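Local structure of enoyl-CoA hydratase (Mycobacterium avium, 3OC7) at residues S140-E145 against G175-A180. The protein probably hydrates the double bond of enoyl-CoA thioesters in fatty acid metabolism, as a member of the crotonase family. Numbering follows the deposited sequence.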
ATOM      1  N   SER A 140      -9.632  14.616 -16.158  1.00 13.21           N
ATOM      2  CA  SER A 140      -9.238  15.382 -14.946  1.00 13.49           C
ATOM      3  C   SER A 140      -9.941  14.828 -13.694  1.00 12.48           C
ATOM      4  O   SER A 140     -11.037  14.239 -13.814  1.00 12.84           O
ATOM      5  CB  SER A 140      -9.507  16.902 -15.083  1.00 14.02           C
ATOM      6  OG  SER A 140     -10.838  17.246 -14.717  1.00 16.53           O
ATOM      7  N   PHE A 141      -9.331  15.042 -12.507  1.00 11.82           N
ATOM      8  CA  PHE A 141      -9.806  14.515 -11.217  1.00 11.12           C
ATOM      9  C   PHE A 141      -9.653  15.592 -10.104  1.00 11.00           C
ATOM     10  O   PHE A 141      -8.592  16.242 -10.017  1.00 11.18           O
ATOM     11  CB  PHE A 141      -8.967  13.270 -10.822  1.00 10.37           C
ATOM     12  CG  PHE A 141      -8.861  12.195 -11.912  1.00 10.94           C
ATOM     13  CD1 PHE A 141      -7.892  12.280 -12.928  1.00 10.76           C
ATOM     14  CD2 PHE A 141      -9.730  11.097 -11.917  1.00 10.64           C
ATOM     15  CE1 PHE A 141      -7.807  11.296 -13.932  1.00 11.70           C
ATOM     16  CE2 PHE A 141      -9.639  10.101 -12.907  1.00 11.66           C
ATOM     17  CZ  PHE A 141      -8.701  10.200 -13.913  1.00 11.85           C
ATOM     18  N   ALA A 142     -10.682  15.800  -9.260  1.00 11.40           N
ATOM     19  CA  ALA A 142     -10.596  16.717  -8.084  1.00 12.30           C
ATOM     20  C   ALA A 142     -11.591  16.342  -6.967  1.00 12.32           C
ATOM     21  O   ALA A 142     -12.772  16.106  -7.252  1.00 13.95           O
ATOM     22  CB  ALA A 142     -10.796  18.187  -8.512  1.00 12.09           C
ATOM     23  N   LEU A 143     -11.106  16.273  -5.724  1.00 13.43           N
ATOM     24  CA  LEU A 143     -11.936  15.976  -4.537  1.00 13.39           C
ATOM     25  C   LEU A 143     -12.162  17.278  -3.748  1.00 14.06           C
ATOM     26  O   LEU A 143     -11.424  17.573  -2.794  1.00 14.48           O
ATOM     27  CB  LEU A 143     -11.261  14.909  -3.636  1.00 14.16           C
ATOM     28  CG  LEU A 143     -11.087  13.498  -4.216  1.00 14.57           C
ATOM     29  CD1 LEU A 143      -9.788  12.818  -3.739  1.00 17.57           C
ATOM     30  CD2 LEU A 143     -12.293  12.595  -3.931  1.00 17.88           C
ATOM     31  N   THR A 144     -13.167  18.055  -4.153  1.00 14.44           N
ATOM     32  CA  THR A 144     -13.424  19.379  -3.552  1.00 15.06           C
ATOM     33  C   THR A 144     -14.485  19.405  -2.443  1.00 14.25           C
ATOM     34  O   THR A 144     -14.969  20.496  -2.076  1.00 13.92           O
ATOM     35  CB  THR A 144     -13.787  20.417  -4.636  1.00 15.23           C
ATOM     36  OG1 THR A 144     -14.902  19.930  -5.395  1.00 18.02           O
ATOM     37  CG2 THR A 144     -12.572  20.706  -5.544  1.00 18.08           C
ATOM     38  N   GLU A 145     -14.825  18.231  -1.897  1.00 13.81           N
ATOM     39  CA  GLU A 145     -15.841  18.078  -0.832  1.00 13.33           C
ATOM     40  C   GLU A 145     -15.689  19.041   0.357  1.00 13.39           C
ATOM     41  O   GLU A 145     -16.673  19.690   0.755  1.00 13.55           O
ATOM     42  CB  GLU A 145     -15.950  16.610  -0.336  1.00 12.95           C
ATOM     43  CG  GLU A 145     -16.697  15.612  -1.258  1.00 14.62           C
ATOM     44  CD  GLU A 145     -15.929  15.139  -2.500  1.00 16.53           C
ATOM     45  OE1 GLU A 145     -14.760  15.521  -2.737  1.00 18.62           O
ATOM     46  OE2 GLU A 145     -16.536  14.348  -3.263  1.00 21.74           O
ATOM     47  N   GLY A 175      -7.915  19.537  -1.967  1.00 12.69           N
ATOM     48  CA  GLY A 175      -8.850  19.751  -3.097  1.00 13.29           C
ATOM     49  C   GLY A 175      -8.205  20.029  -4.460  1.00 14.01           C
ATOM     50  O   GLY A 175      -8.897  20.476  -5.388  1.00 14.26           O
ATOM     51  N   GLU A 176      -6.904  19.767  -4.608  1.00 13.56           N
ATOM     52  CA  GLU A 176      -6.175  20.037  -5.873  1.00 13.40           C
ATOM     53  C   GLU A 176      -6.693  19.202  -7.066  1.00 13.08           C
ATOM     54  O   GLU A 176      -7.036  18.009  -6.907  1.00 11.79           O
ATOM     55  CB  GLU A 176      -4.675  19.740  -5.712  1.00 14.06           C
ATOM     56  CG  GLU A 176      -3.862  20.686  -4.807  1.00 15.99           C
ATOM     57  CD  GLU A 176      -2.531  20.083  -4.358  1.00 17.52           C
ATOM     58  OE1 GLU A 176      -2.528  19.142  -3.527  1.00 16.09           O
ATOM     59  OE2 GLU A 176      -1.467  20.551  -4.831  1.00 19.36           O
ATOM     60  N   LYS A 177      -6.721  19.822  -8.253  1.00 13.38           N
ATOM     61  CA  LYS A 177      -7.006  19.122  -9.506  1.00 13.69           C
ATOM     62  C   LYS A 177      -5.746  18.424 -10.044  1.00 13.52           C
ATOM     63  O   LYS A 177      -4.645  18.996  -9.995  1.00 15.43           O
ATOM     64  CB  LYS A 177      -7.528  20.115 -10.555  1.00 14.37           C
ATOM     65  CG  LYS A 177      -8.116  19.460 -11.812  1.00 17.21           C
ATOM     66  CD  LYS A 177      -8.479  20.490 -12.895  1.00 22.49           C
ATOM     67  CE  LYS A 177      -9.632  21.371 -12.490  1.00 27.21           C
ATOM     68  NZ  LYS A 177      -9.835  22.441 -13.511  1.00 28.22           N
ATOM     69  N   PHE A 178      -5.908  17.216 -10.588  1.00 13.00           N
ATOM     70  CA  PHE A 178      -4.787  16.446 -11.171  1.00 12.39           C
ATOM     71  C   PHE A 178      -5.150  15.649 -12.446  1.00 12.51           C
ATOM     72  O   PHE A 178      -6.341  15.503 -12.759  1.00 12.89           O
ATOM     73  CB  PHE A 178      -4.090  15.567 -10.098  1.00 12.65           C
ATOM     74  CG  PHE A 178      -5.004  14.559  -9.391  1.00 11.65           C
ATOM     75  CD1 PHE A 178      -5.779  14.942  -8.282  1.00 12.23           C
ATOM     76  CD2 PHE A 178      -5.066  13.224  -9.820  1.00 11.03           C
ATOM     77  CE1 PHE A 178      -6.588  14.030  -7.619  1.00 12.18           C
ATOM     78  CE2 PHE A 178      -5.891  12.299  -9.157  1.00 10.81           C
ATOM     79  CZ  PHE A 178      -6.645  12.704  -8.061  1.00 12.37           C
ATOM     80  N   ASP A 179      -4.127  15.157 -13.163  1.00 13.24           N
ATOM     81  CA  ASP A 179      -4.301  14.488 -14.481  1.00 12.87           C
ATOM     82  C   ASP A 179      -4.171  12.941 -14.444  1.00 12.06           C
ATOM     83  O   ASP A 179      -3.981  12.354 -13.363  1.00 11.65           O
ATOM     84  CB  ASP A 179      -3.376  15.111 -15.555  1.00 13.49           C
ATOM     85  CG  ASP A 179      -1.866  14.934 -15.237  1.00 15.14           C
ATOM     86  OD1 ASP A 179      -1.498  14.062 -14.420  1.00 15.67           O
ATOM     87  OD2 ASP A 179      -1.025  15.670 -15.822  1.00 18.41           O
ATOM     88  N   ALA A 180      -4.260  12.302 -15.620  1.00 11.99           N
ATOM     89  CA  ALA A 180      -4.162  10.828 -15.738  1.00 11.73           C
ATOM     90  C   ALA A 180      -2.833  10.224 -15.254  1.00 11.43           C
ATOM     91  O   ALA A 180      -2.832   9.174 -14.595  1.00 11.45           O
ATOM     92  CB  ALA A 180      -4.470  10.373 -17.179  1.00 12.13           C
TER
HETATM   93  O   HOH W   1      -8.343  16.545  -4.827  1.00 10.68           O
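The backbones of F141 and F178 pair in antiparallel fashion, and their side chains touch as well: a single hydrogen-bonded bridge fastens the loop between helices 165-174 and 180-186 to strand 140-142, an outer strand of the small parallel sheet. The straighter bond runs from F178 N to F141 O (2.9 Å, 161° at the hydrogen); its return, F141 N to F178 O, is more bent at 143°. K177 CA adds a weaker CH...O contact to F141 O at 3.3 Å, so this carbonyl receives two donors.

The tight part lies on the side of the two phenylalanines. F141 CB sits over one face of the F178 ring in a CH-pi contact, offset toward the rim, 3.6 Å from F178 CE2. In F178 a chi1 of 58° sets CG between the backbone N and carbonyl carbon, bringing one ring face to F141 CB and F141 O. The two rings are nearly parallel but slid apart, with little overlap; F178 O meets the F141 ring at its edge, in plane. A183 touches both side chains, V119 packs on F141 and Y171 meets the F178 ring.

Past the bridge the backbones stay close, but a water takes the place of a direct amide bond between L143 N and E176 O, 2.9 Å from each, accepting from the amide and donating to the carbonyl. G175, with positive phi just after helix 165-174, brings its CA to L143 O at 3.4 Å, and T144 CG2 brushes G175 O. On the exposed side K177 lays CG beside F141 O before its chain leads away, while D179 turns from the strand to cap R182 N.

Two direct amide bonds and one water-mediated link thus fix the register of this interhelical loop, while apolar burial of the phenylalanines supplies much of the contact, without a salt bridge between the segments.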